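Local coordinates for protein pectate lyase (Bacillus, PDB 3VMV) that probably cleaves polygalacturonate, the pectate backbone of plant cell walls, as a secreted beta-helical lyase of polysaccharide lyase family 1, at residues A[8-14]-A[130-134]; A[63-69]-A[95-100]; A[176-182]-A[206-212]; A[233-239]-A[271-277]. All coordinates share one frame; numbering follows the deposited sequence.

Contact 1. Residues A[8-14]-A[130-134]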
# COMPACT_ATOMS: atom_id res chain seq x y z
N ALA A 8 11.20 -2.44 3.92
CA ALA A 8 10.85 -3.62 4.72
C ALA A 8 12.06 -4.56 4.92
O ALA A 8 12.02 -5.44 5.76
CB ALA A 8 9.65 -4.36 4.09
N SER A 9 13.14 -4.34 4.15
CA SER A 9 14.36 -5.14 4.31
C SER A 9 15.23 -4.65 5.45
O SER A 9 16.15 -5.35 5.87
CB SER A 9 15.17 -5.19 3.01
OG SER A 9 15.93 -4.02 2.81
N MET A 10 14.94 -3.45 5.94
CA MET A 10 15.71 -2.86 7.03
C MET A 10 15.11 -3.28 8.35
O MET A 10 14.12 -4.04 8.38
CB MET A 10 15.70 -1.32 6.95
CG MET A 10 16.29 -0.81 5.62
SD MET A 10 16.48 0.95 5.51
CE MET A 10 17.77 1.27 6.70
N ASN A 11 15.71 -2.80 9.43
CA ASN A 11 15.20 -3.04 10.78
C ASN A 11 15.05 -4.53 11.03
O ASN A 11 14.10 -4.96 11.68
CB ASN A 11 13.86 -2.32 10.98
CG ASN A 11 13.43 -2.30 12.44
OD1 ASN A 11 14.22 -1.97 13.32
ND2 ASN A 11 12.17 -2.67 12.69
N GLY A 12 15.98 -5.33 10.50
CA GLY A 12 15.94 -6.77 10.70
C GLY A 12 15.34 -7.62 9.58
O GLY A 12 15.47 -8.84 9.59
N GLY A 13 14.63 -6.98 8.65
CA GLY A 13 14.08 -7.67 7.49
C GLY A 13 12.66 -8.16 7.70
O GLY A 13 12.09 -8.04 8.81
N THR A 14 12.08 -8.71 6.64
CA THR A 14 10.72 -9.23 6.69
C THR A 14 10.67 -10.63 6.09
O THR A 14 10.95 -10.84 4.89
CB THR A 14 9.75 -8.29 5.95
OG1 THR A 14 9.82 -6.97 6.48
CG2 THR A 14 8.33 -8.79 6.08
N LYS A 130 5.29 -2.61 12.02
CA LYS A 130 6.58 -2.45 11.36
C LYS A 130 6.95 -3.70 10.58
O LYS A 130 6.55 -4.83 10.96
CB LYS A 130 7.67 -2.16 12.40
CG LYS A 130 7.45 -0.77 13.02
CD LYS A 130 8.62 -0.35 13.88
CE LYS A 130 8.29 0.97 14.57
NZ LYS A 130 6.83 1.26 14.50
N ASN A 131 7.72 -3.50 9.51
CA ASN A 131 8.27 -4.62 8.70
C ASN A 131 7.16 -5.40 8.05
O ASN A 131 6.84 -6.49 8.44
CB ASN A 131 9.23 -5.50 9.50
CG ASN A 131 10.53 -4.80 9.76
OD1 ASN A 131 11.43 -4.79 8.89
ND2 ASN A 131 10.62 -4.13 10.87
N VAL A 132 6.52 -4.76 7.08
CA VAL A 132 5.39 -5.30 6.39
C VAL A 132 5.68 -5.25 4.90
O VAL A 132 6.12 -4.21 4.39
CB VAL A 132 4.19 -4.42 6.64
CG1 VAL A 132 2.98 -4.90 5.86
CG2 VAL A 132 3.85 -4.34 8.15
N TRP A 133 5.48 -6.38 4.23
CA TRP A 133 5.69 -6.49 2.79
C TRP A 133 4.35 -6.84 2.12
O TRP A 133 3.77 -7.90 2.44
CB TRP A 133 6.74 -7.57 2.57
CG TRP A 133 7.18 -7.72 1.13
CD1 TRP A 133 7.15 -6.75 0.17
CD2 TRP A 133 7.79 -8.87 0.54
NE1 TRP A 133 7.68 -7.24 -1.02
CE2 TRP A 133 8.06 -8.54 -0.82
CE3 TRP A 133 8.10 -10.16 1.01
CZ2 TRP A 133 8.67 -9.43 -1.69
CZ3 TRP A 133 8.71 -11.05 0.15
CH2 TRP A 133 8.96 -10.69 -1.19
N ILE A 134 3.86 -5.95 1.26
CA ILE A 134 2.59 -6.12 0.54
C ILE A 134 2.99 -6.31 -0.92
O ILE A 134 3.42 -5.33 -1.53
CB ILE A 134 1.75 -4.90 0.76
CG1 ILE A 134 1.35 -4.87 2.23
CG2 ILE A 134 0.48 -4.90 -0.20
CD1 ILE A 134 0.77 -3.51 2.70

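Contact 2. Residues A[63-69]-A[95-100]. With SO4 (sulfate ion), chain B.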
# COMPACT_ATOMS: atom_id res chain seq x y z
N GLN A 63 -15.92 -10.67 11.98
CA GLN A 63 -15.85 -9.21 12.19
C GLN A 63 -15.93 -8.55 10.83
O GLN A 63 -15.84 -9.23 9.80
CB GLN A 63 -14.52 -8.81 12.85
CG GLN A 63 -14.37 -9.43 14.23
CD GLN A 63 -12.99 -9.20 14.82
OE1 GLN A 63 -12.49 -8.08 14.84
NE2 GLN A 63 -12.37 -10.27 15.27
N SER A 64 -16.07 -7.23 10.81
CA SER A 64 -16.24 -6.51 9.54
C SER A 64 -14.92 -6.30 8.78
O SER A 64 -14.91 -5.70 7.70
CB SER A 64 -16.89 -5.14 9.77
OG SER A 64 -18.22 -5.31 10.23
N LEU A 65 -13.83 -6.78 9.35
CA LEU A 65 -12.51 -6.77 8.71
C LEU A 65 -11.74 -7.96 9.26
O LEU A 65 -12.20 -8.58 10.21
CB LEU A 65 -11.76 -5.45 8.97
CG LEU A 65 -11.64 -4.92 10.39
CD1 LEU A 65 -10.62 -5.72 11.21
CD2 LEU A 65 -11.24 -3.46 10.36
N ILE A 66 -10.63 -8.32 8.61
CA ILE A 66 -9.76 -9.38 9.09
C ILE A 66 -8.73 -8.70 9.98
O ILE A 66 -7.92 -7.90 9.50
CB ILE A 66 -9.07 -10.09 7.90
CG1 ILE A 66 -10.14 -10.72 6.99
CG2 ILE A 66 -8.08 -11.14 8.41
CD1 ILE A 66 -11.01 -11.78 7.67
N ASP A 67 -8.80 -8.98 11.27
CA ASP A 67 -8.12 -8.23 12.31
C ASP A 67 -6.80 -8.93 12.65
O ASP A 67 -6.75 -9.83 13.50
CB ASP A 67 -9.07 -8.19 13.52
CG ASP A 67 -8.90 -6.98 14.46
OD1 ASP A 67 -8.16 -6.05 14.19
OD2 ASP A 67 -9.57 -6.99 15.52
N VAL A 68 -5.72 -8.47 12.02
CA VAL A 68 -4.36 -8.93 12.36
C VAL A 68 -3.86 -8.12 13.54
O VAL A 68 -3.17 -7.10 13.40
CB VAL A 68 -3.40 -8.88 11.14
CG1 VAL A 68 -2.04 -9.49 11.53
CG2 VAL A 68 -4.03 -9.63 9.97
N LYS A 69 -4.30 -8.54 14.73
CA LYS A 69 -4.14 -7.82 15.97
C LYS A 69 -4.07 -8.87 17.05
O LYS A 69 -4.76 -9.89 16.98
CB LYS A 69 -5.36 -6.93 16.23
CG LYS A 69 -5.19 -6.01 17.43
CD LYS A 69 -6.50 -5.27 17.75
CE LYS A 69 -6.79 -4.21 16.68
NZ LYS A 69 -7.83 -3.28 17.18
N ILE A 95 -14.23 -7.30 1.97
CA ILE A 95 -13.70 -7.28 3.35
C ILE A 95 -12.21 -7.11 3.23
O ILE A 95 -11.58 -7.74 2.38
CB ILE A 95 -14.06 -8.56 4.18
CG1 ILE A 95 -13.60 -8.37 5.62
CG2 ILE A 95 -13.53 -9.84 3.51
CD1 ILE A 95 -14.20 -9.41 6.61
N GLY A 96 -11.69 -6.21 4.05
CA GLY A 96 -10.27 -5.90 4.04
C GLY A 96 -9.53 -6.40 5.25
O GLY A 96 -10.10 -6.99 6.18
N ILE A 97 -8.22 -6.23 5.19
CA ILE A 97 -7.32 -6.64 6.27
C ILE A 97 -6.80 -5.44 7.02
O ILE A 97 -6.46 -4.43 6.41
CB ILE A 97 -6.10 -7.38 5.66
CG1 ILE A 97 -6.60 -8.64 4.94
CG2 ILE A 97 -5.11 -7.77 6.77
CD1 ILE A 97 -5.49 -9.36 4.07
N ARG A 98 -6.73 -5.53 8.35
CA ARG A 98 -6.12 -4.48 9.16
C ARG A 98 -4.96 -5.05 9.93
O ARG A 98 -5.10 -6.05 10.63
CB ARG A 98 -7.11 -3.79 10.11
CG ARG A 98 -6.47 -2.66 10.92
CD ARG A 98 -7.52 -1.92 11.75
NE ARG A 98 -8.10 -2.82 12.74
CZ ARG A 98 -9.21 -2.54 13.45
NH1 ARG A 98 -9.63 -3.42 14.35
NH2 ARG A 98 -9.88 -1.41 13.25
N LEU A 99 -3.82 -4.39 9.83
CA LEU A 99 -2.66 -4.77 10.65
C LEU A 99 -2.51 -3.78 11.77
O LEU A 99 -2.31 -2.58 11.51
CB LEU A 99 -1.40 -4.80 9.79
CG LEU A 99 -1.37 -5.64 8.50
CD1 LEU A 99 0.09 -5.63 7.94
CD2 LEU A 99 -1.90 -7.02 8.61
N SER A 100 -2.55 -4.23 13.02
CA SER A 100 -2.48 -3.32 14.16
C SER A 100 -1.38 -3.79 15.11
O SER A 100 -1.42 -4.92 15.61
CB SER A 100 -3.85 -3.29 14.86
OG SER A 100 -3.76 -2.66 16.12
S SO4 B . -13.03 -1.68 15.10
O1 SO4 B . -13.85 -2.46 14.17
O2 SO4 B . -12.14 -2.54 15.84
O3 SO4 B . -12.27 -0.70 14.34
O4 SO4 B . -13.89 -1.02 16.06
O HOH W 1 -13.47 -4.51 5.74
O HOH W 2 -5.97 -4.95 13.32

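Contact 3. Residues A[176-182]-A[206-212]. With SO4 (sulfate ion), chain C.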
# COMPACT_ATOMS: atom_id res chain seq x y z
N TRP A 176 -11.15 5.62 -6.30
CA TRP A 176 -11.01 7.03 -6.07
C TRP A 176 -9.80 7.35 -5.15
O TRP A 176 -8.81 7.89 -5.66
CB TRP A 176 -12.28 7.61 -5.44
CG TRP A 176 -13.48 7.72 -6.36
CD1 TRP A 176 -14.40 6.74 -6.66
CD2 TRP A 176 -13.92 8.90 -7.01
NE1 TRP A 176 -15.37 7.26 -7.49
CE2 TRP A 176 -15.10 8.58 -7.72
CE3 TRP A 176 -13.42 10.21 -7.09
CZ2 TRP A 176 -15.80 9.52 -8.49
CZ3 TRP A 176 -14.12 11.15 -7.85
CH2 TRP A 176 -15.31 10.79 -8.53
N LYS A 177 -9.87 7.01 -3.86
CA LYS A 177 -8.88 7.46 -2.87
C LYS A 177 -7.85 6.36 -2.61
O LYS A 177 -8.02 5.51 -1.73
CB LYS A 177 -9.55 7.88 -1.55
CG LYS A 177 -10.69 8.88 -1.72
CD LYS A 177 -11.35 9.21 -0.34
CE LYS A 177 -12.02 7.99 0.28
NZ LYS A 177 -12.69 8.44 1.57
N THR A 178 -6.78 6.36 -3.40
CA THR A 178 -6.00 5.11 -3.52
C THR A 178 -5.16 4.73 -2.29
O THR A 178 -5.35 3.62 -1.75
CB THR A 178 -5.11 5.17 -4.77
OG1 THR A 178 -5.87 5.69 -5.88
CG2 THR A 178 -4.64 3.77 -5.19
N MET A 179 -4.26 5.61 -1.84
CA MET A 179 -3.31 5.26 -0.79
C MET A 179 -3.02 6.45 0.09
O MET A 179 -2.73 7.55 -0.40
CB MET A 179 -1.98 4.84 -1.40
CG MET A 179 -2.07 3.59 -2.22
SD MET A 179 -0.47 3.02 -2.83
CE MET A 179 0.13 4.44 -3.76
N LEU A 180 -3.05 6.24 1.41
CA LEU A 180 -2.69 7.29 2.36
C LEU A 180 -1.40 6.88 3.10
O LEU A 180 -1.19 5.68 3.40
CB LEU A 180 -3.85 7.40 3.38
CG LEU A 180 -4.27 8.52 4.30
CD1 LEU A 180 -4.63 9.74 3.46
CD2 LEU A 180 -5.45 8.05 5.15
N VAL A 181 -0.55 7.87 3.38
CA VAL A 181 0.57 7.65 4.28
C VAL A 181 0.49 8.77 5.27
O VAL A 181 1.01 9.87 5.02
CB VAL A 181 1.92 7.64 3.53
CG1 VAL A 181 3.09 7.46 4.51
CG2 VAL A 181 1.93 6.54 2.47
N GLY A 182 -0.11 8.52 6.43
CA GLY A 182 -0.41 9.55 7.42
C GLY A 182 -1.82 10.10 7.19
O GLY A 182 -2.08 10.66 6.15
N SER A 206 -7.14 9.89 -7.20
CA SER A 206 -6.16 10.65 -6.38
C SER A 206 -5.48 9.79 -5.34
O SER A 206 -5.74 8.60 -5.24
CB SER A 206 -6.85 11.82 -5.66
OG SER A 206 -7.68 11.33 -4.61
N ARG A 207 -4.57 10.41 -4.60
CA ARG A 207 -3.84 9.77 -3.49
C ARG A 207 -2.97 8.64 -3.97
O ARG A 207 -3.21 7.46 -3.64
CB ARG A 207 -4.76 9.24 -2.39
CG ARG A 207 -5.70 10.25 -1.75
CD ARG A 207 -6.24 9.58 -0.49
NE ARG A 207 -7.18 10.45 0.24
CZ ARG A 207 -7.89 10.02 1.29
NH1 ARG A 207 -7.83 8.76 1.68
NH2 ARG A 207 -8.71 10.88 1.90
N VAL A 208 -1.95 8.96 -4.76
CA VAL A 208 -1.07 7.91 -5.30
C VAL A 208 0.42 8.11 -4.99
O VAL A 208 1.26 8.18 -5.90
CB VAL A 208 -1.30 7.70 -6.83
CG1 VAL A 208 -0.87 6.30 -7.24
CG2 VAL A 208 -2.78 7.88 -7.18
N PRO A 209 0.77 8.17 -3.69
CA PRO A 209 -0.05 8.23 -2.47
C PRO A 209 -0.27 9.69 -2.03
O PRO A 209 0.40 10.62 -2.52
CB PRO A 209 0.83 7.53 -1.42
CG PRO A 209 2.25 7.40 -2.07
CD PRO A 209 2.20 8.17 -3.35
N LEU A 210 -1.17 9.87 -1.06
CA LEU A 210 -1.23 11.08 -0.24
C LEU A 210 -0.20 10.85 0.87
O LEU A 210 -0.33 9.90 1.64
CB LEU A 210 -2.64 11.27 0.36
CG LEU A 210 -2.92 12.57 1.09
CD1 LEU A 210 -4.42 12.61 1.42
CD2 LEU A 210 -2.08 12.75 2.39
N ILE A 211 0.88 11.66 0.87
CA ILE A 211 1.95 11.44 1.84
C ILE A 211 2.04 12.62 2.77
O ILE A 211 2.32 13.73 2.33
CB ILE A 211 3.34 11.23 1.15
CG1 ILE A 211 3.27 10.16 0.07
CG2 ILE A 211 4.42 10.85 2.20
CD1 ILE A 211 4.51 10.16 -0.83
N ARG A 212 1.87 12.37 4.07
CA ARG A 212 2.15 13.37 5.10
C ARG A 212 3.41 12.98 5.87
O ARG A 212 3.49 11.86 6.35
CB ARG A 212 1.00 13.51 6.12
CG ARG A 212 -0.26 14.13 5.55
CD ARG A 212 -1.34 14.04 6.64
NE ARG A 212 -2.56 14.81 6.36
CZ ARG A 212 -3.67 14.25 5.87
NH1 ARG A 212 -3.72 12.95 5.56
NH2 ARG A 212 -4.74 15.02 5.67
S SO4 C . -7.49 15.44 1.89
O1 SO4 C . -6.84 16.12 3.04
O2 SO4 C . -7.74 14.05 2.25
O3 SO4 C . -8.74 16.13 1.57
O4 SO4 C . -6.60 15.45 0.72
O HOH W 3 -6.50 6.37 0.67
O HOH W 4 -10.75 9.43 3.58

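Contact 4. Residues A[233-239]-A[271-277]. With SO4 (sulfate ion), chain C.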
# COMPACT_ATOMS: atom_id res chain seq x y z
N SER A 233 2.70 15.28 -1.88
CA SER A 233 3.66 15.34 -0.80
C SER A 233 3.39 16.55 0.08
O SER A 233 3.46 17.70 -0.39
CB SER A 233 5.08 15.41 -1.40
OG SER A 233 6.07 15.32 -0.40
N ARG A 234 3.10 16.27 1.36
CA ARG A 234 2.58 17.27 2.29
C ARG A 234 3.39 17.33 3.57
O ARG A 234 3.95 16.31 3.99
CB ARG A 234 1.11 16.89 2.66
CG ARG A 234 0.15 17.14 1.48
CD ARG A 234 -1.09 16.28 1.51
NE ARG A 234 -2.07 16.79 2.47
CZ ARG A 234 -3.37 16.67 2.30
NH1 ARG A 234 -4.18 17.16 3.23
NH2 ARG A 234 -3.88 16.08 1.20
N VAL A 235 3.36 18.50 4.22
CA VAL A 235 3.94 18.72 5.57
C VAL A 235 5.26 18.01 5.79
O VAL A 235 5.45 17.20 6.70
CB VAL A 235 2.96 18.42 6.77
CG1 VAL A 235 1.94 19.54 6.89
CG2 VAL A 235 2.28 17.08 6.67
N GLY A 236 6.20 18.35 4.91
CA GLY A 236 7.58 17.92 5.12
C GLY A 236 7.89 16.50 4.70
O GLY A 236 9.01 16.03 4.95
N ALA A 237 6.94 15.81 4.07
CA ALA A 237 7.26 14.53 3.44
C ALA A 237 8.42 14.70 2.47
O ALA A 237 8.62 15.76 1.94
CB ALA A 237 6.07 14.00 2.66
N ARG A 238 9.22 13.64 2.30
CA ARG A 238 10.26 13.65 1.25
C ARG A 238 10.08 12.41 0.41
O ARG A 238 10.15 11.29 0.95
CB ARG A 238 11.66 13.60 1.88
CG ARG A 238 11.92 14.87 2.70
CD ARG A 238 13.35 14.93 3.20
NE ARG A 238 13.67 13.77 4.01
CZ ARG A 238 14.86 13.62 4.59
NH1 ARG A 238 15.14 12.56 5.30
NH2 ARG A 238 15.80 14.55 4.40
N VAL A 239 9.81 12.60 -0.89
CA VAL A 239 9.59 11.43 -1.75
C VAL A 239 10.59 11.40 -2.90
O VAL A 239 10.70 12.39 -3.64
CB VAL A 239 8.11 11.33 -2.25
CG1 VAL A 239 7.70 12.51 -3.03
CG2 VAL A 239 7.92 10.06 -3.10
N SER A 271 -3.48 20.37 4.15
CA SER A 271 -2.32 20.48 5.08
C SER A 271 -1.72 21.90 5.05
O SER A 271 -1.88 22.62 4.08
CB SER A 271 -1.22 19.43 4.81
OG SER A 271 -1.69 18.09 4.95
N PRO A 272 -1.05 22.28 6.13
CA PRO A 272 -0.65 23.69 6.20
C PRO A 272 0.59 24.03 5.40
O PRO A 272 0.83 25.22 5.14
CB PRO A 272 -0.42 23.92 7.70
CG PRO A 272 -0.34 22.58 8.33
CD PRO A 272 -1.10 21.62 7.44
N SER A 273 1.37 23.02 4.98
CA SER A 273 2.57 23.32 4.20
C SER A 273 2.90 22.14 3.29
O SER A 273 2.36 21.05 3.45
CB SER A 273 3.75 23.59 5.13
OG SER A 273 4.01 22.47 5.95
N THR A 274 3.81 22.41 2.36
CA THR A 274 4.23 21.44 1.35
C THR A 274 5.15 20.36 1.89
O THR A 274 5.84 20.52 2.89
CB THR A 274 4.94 22.20 0.22
OG1 THR A 274 5.10 21.37 -0.94
CG2 THR A 274 6.33 22.71 0.68
N GLY A 275 5.19 19.25 1.14
CA GLY A 275 6.28 18.29 1.27
C GLY A 275 7.27 18.56 0.14
O GLY A 275 7.23 19.59 -0.52
N TYR A 276 8.19 17.61 -0.03
CA TYR A 276 9.28 17.75 -0.99
C TYR A 276 9.35 16.53 -1.90
O TYR A 276 8.80 15.44 -1.58
CB TYR A 276 10.59 17.85 -0.23
CG TYR A 276 10.72 19.00 0.72
CD1 TYR A 276 11.26 20.21 0.31
CD2 TYR A 276 10.30 18.87 2.04
CE1 TYR A 276 11.41 21.25 1.21
CE2 TYR A 276 10.43 19.90 2.93
CZ TYR A 276 10.97 21.09 2.50
OH TYR A 276 11.13 22.15 3.38
N TRP A 277 10.10 16.65 -3.00
CA TRP A 277 10.21 15.52 -3.96
C TRP A 277 11.56 15.62 -4.64
O TRP A 277 12.04 16.73 -4.98
CB TRP A 277 9.07 15.52 -5.00
CG TRP A 277 8.69 16.93 -5.49
CD1 TRP A 277 9.25 17.64 -6.53
CD2 TRP A 277 7.67 17.76 -4.93
NE1 TRP A 277 8.63 18.86 -6.65
CE2 TRP A 277 7.68 18.98 -5.66
CE3 TRP A 277 6.78 17.61 -3.86
CZ2 TRP A 277 6.80 20.04 -5.37
CZ3 TRP A 277 5.90 18.66 -3.56
CH2 TRP A 277 5.92 19.86 -4.31
S SO4 C . -7.49 15.44 1.89
O1 SO4 C . -6.84 16.12 3.04
O2 SO4 C . -7.74 14.05 2.25
O3 SO4 C . -8.74 16.13 1.57
O4 SO4 C . -6.60 15.45 0.72

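Contact 1. Residues A[8-14]-A[130-134]
Asn-131 pushes its side chain into the curl of residues 8-14, and the curl closes round it. CB rests 3.4 Å from Thr-14 OG1, while CG stands 3.7 Å from Gly-13 O and 3.9 Å from Met-10 O, so the amide ends among inward-turned backbone carbonyls. Its first torsion (chi1 -73°) sets CG opposite its own carbonyl carbon and beside its backbone N, which carries the amide into the curl. Asn-11 approaches at about a right angle, the two amide planes only 21° apart. The curl is built on a type I' turn from Met-10 to Gly-13 and laced at its mouth by Thr-14 OG1, which donates to Ala-8 O at 2.8 Å. Asn-131 itself occupies a corner of the right-handed parallel beta-helix, where its backbone takes the left-handed conformation before strand 132-135 sets out, and segment 8-14 belongs to the N-terminal arm lying across that corner. Thr-14 uses both its branches: OG1 looks to the curl and to Asn-131 CB, whereas CG2, anti to the backbone N, lies 3.6 Å from Asn-131 O and 4.0 Å from Trp-133 CB. Beyond CB the indole of Trp-133 leads away from the threonine, its NE1 bonded to Ser-168 OG. At the start of the curl Ala-8 CB packs 3.5 Å from Val-132 O, and Ala-8 N is held by Thr-166.

Contact 2. Residues A[63-69]-A[95-100]
Asp-67 OD1 is gripped twice: Arg-98 NH1 donates to it at 3.0 Å in a salt bridge, and a water donates at 2.6 Å to the same Asp-67 OD1. That water also accepts from Arg-98 NE, closing a small ring. The arginine meets the aspartate within its own guanidinium plane but from above the carboxylate, the two planes 58° apart. A kink at chi3 (64°) turns the otherwise stretched Arg-98 chain across to its neighbour, where Leu-65 CD2 covers one guanidinium face, 3.7 Å above the plane. Underneath, strands 66-68 and 97-100 run parallel as adjacent rungs of one beta-helix face, tied by alternating bonds such as Ile-66 N to Gly-96 O at 2.8 Å. On the reverse of the sheet Val-68 CB is pressed to 3.5 Å from Leu-99 CD2, and Ile-66 and Val-68 meet helix 28-40, which closes the N-terminal end of the beta-helix. Outward, Arg-98 NH1 and NH2 each bind one oxygen of a sulfate, NH2 at 2.7 Å from O3, and NH2 also pairs with Glu-119. A leucine in place of Arg-98 would probably deprive Asp-67 and Glu-119 of this positive partner and the sulfate of two donors.

Contact 3. Residues A[176-182]-A[206-212]
Between the paired Lys-177 and Ser-206 and the paired Leu-180 and Leu-210 the register slips by one residue. Chain 206-212 takes up the extra residue in a short loop that includes Arg-207 in a left-handed conformation (phi 63°, psi 66°) and a cis peptide between Val-208 and Pro-209. The start of the loop is pinned twice over: Ser-206 O accepts both Thr-178 N (3.1 Å) and Thr-178 OG1 (3.0 Å), and Arg-207 O takes Met-179 N at 2.8 Å. From it the Arg-207 chain leaves fully extended from CG to NE and lies alongside its partners, its guanidinium sandwiched with Lys-177 CD 3.8 Å over one face and Leu-180 CD1 3.7 Å over the opposite one. The clamp probably limits tilting of the flat group, while NH1 and NH2 bind waters that lead to Lys-177 O and Lys-177 NZ; a sulfate accepts weakly from NH2. Lys-177 NZ pairs with Asp-150 and Asp-153. Farther along, Arg-212 NH1 bonds in its own plane to Gly-182 O at 2.9 Å, as its NE meets Asp-185. This basic surface is consistent with a groove for an acidic polysaccharide. Behind it Met-179, Val-181 and Pro-209 pack inside the beta-helix against Tyr-196 of strand 192-197, and the two chains form middle rungs of one face, between strands 156-158 and 231-234.

Contact 4. Residues A[233-239]-A[271-277]
The Arg-234 guanidinium meets Ser-271 OG and a sulfate with its edges. Ser-271 OG lies in the guanidinium plane and is gripped side-on by two nitrogens, NE at 2.8 Å and NH1 at 3.2 Å, while NH1 and NH2 hold one sulfate oxygen each. Tyr-276 turns its ring edge to Ala-237 O, and Trp-277 points the CE3 edge of its indole at Ser-233 CB, 3.7 Å away; Phe-260 meets the same indole with planes roughly perpendicular. A bend at chi3 (78°) brings the Arg-234 guanidinium to the serine. Between these groups the backbones mesh. A type I' turn from Arg-234 to Ala-237 offers Val-235 N to Ser-273 O and Gly-236 N to Thr-274 O, and parallel pairing begins where Tyr-276 N donates to Ala-237 O at 2.7 Å. Tyr-276 O accepts Ser-233 OG (3.0 Å) and Val-239 N (3.1 Å) from opposite faces of its plane. Gly-275 passes so close to Ser-233 that a CB on it would clash with OG. The paired chains are neighbouring turns of the beta-helix toward its C-terminal part. A methionine in place of Arg-234 would probably leave Ser-271 OG without this double donor and the sulfate without two of its donors. Since Ser-271 OG in turn bonds to Asp-185, the serine bridges acid and arginine, probably fixing the guanidinium's rotation so that its other edge can take an anion.

In the fold
Contact 3 is the buried one, contacts 1, 2 and 4 lying nearer the surface. All four involve one parallel beta-helix, contacts 2 and 3 as rungs, contact 4 as rung and turn, contact 1 as the N-terminal arm on a corner. Contacts 3 and 4 adjoin: Ile-211 O probably bonds to Arg-234 N, and their arginines share one sulfate. Contact 2 binds another sulfate, through Arg-98, so anion-binding arginines recur along the beta-helix, the centres of contacts 2 and 3 lying about 20 Å apart. Contact 1 has neither a sulfate nor regular strand pairing, relying on one asparagine side chain set into a turn, but touches contact 2 inside the beta-helix, where Val-132 CG1 lies 3.6 Å from Leu-99 CD1.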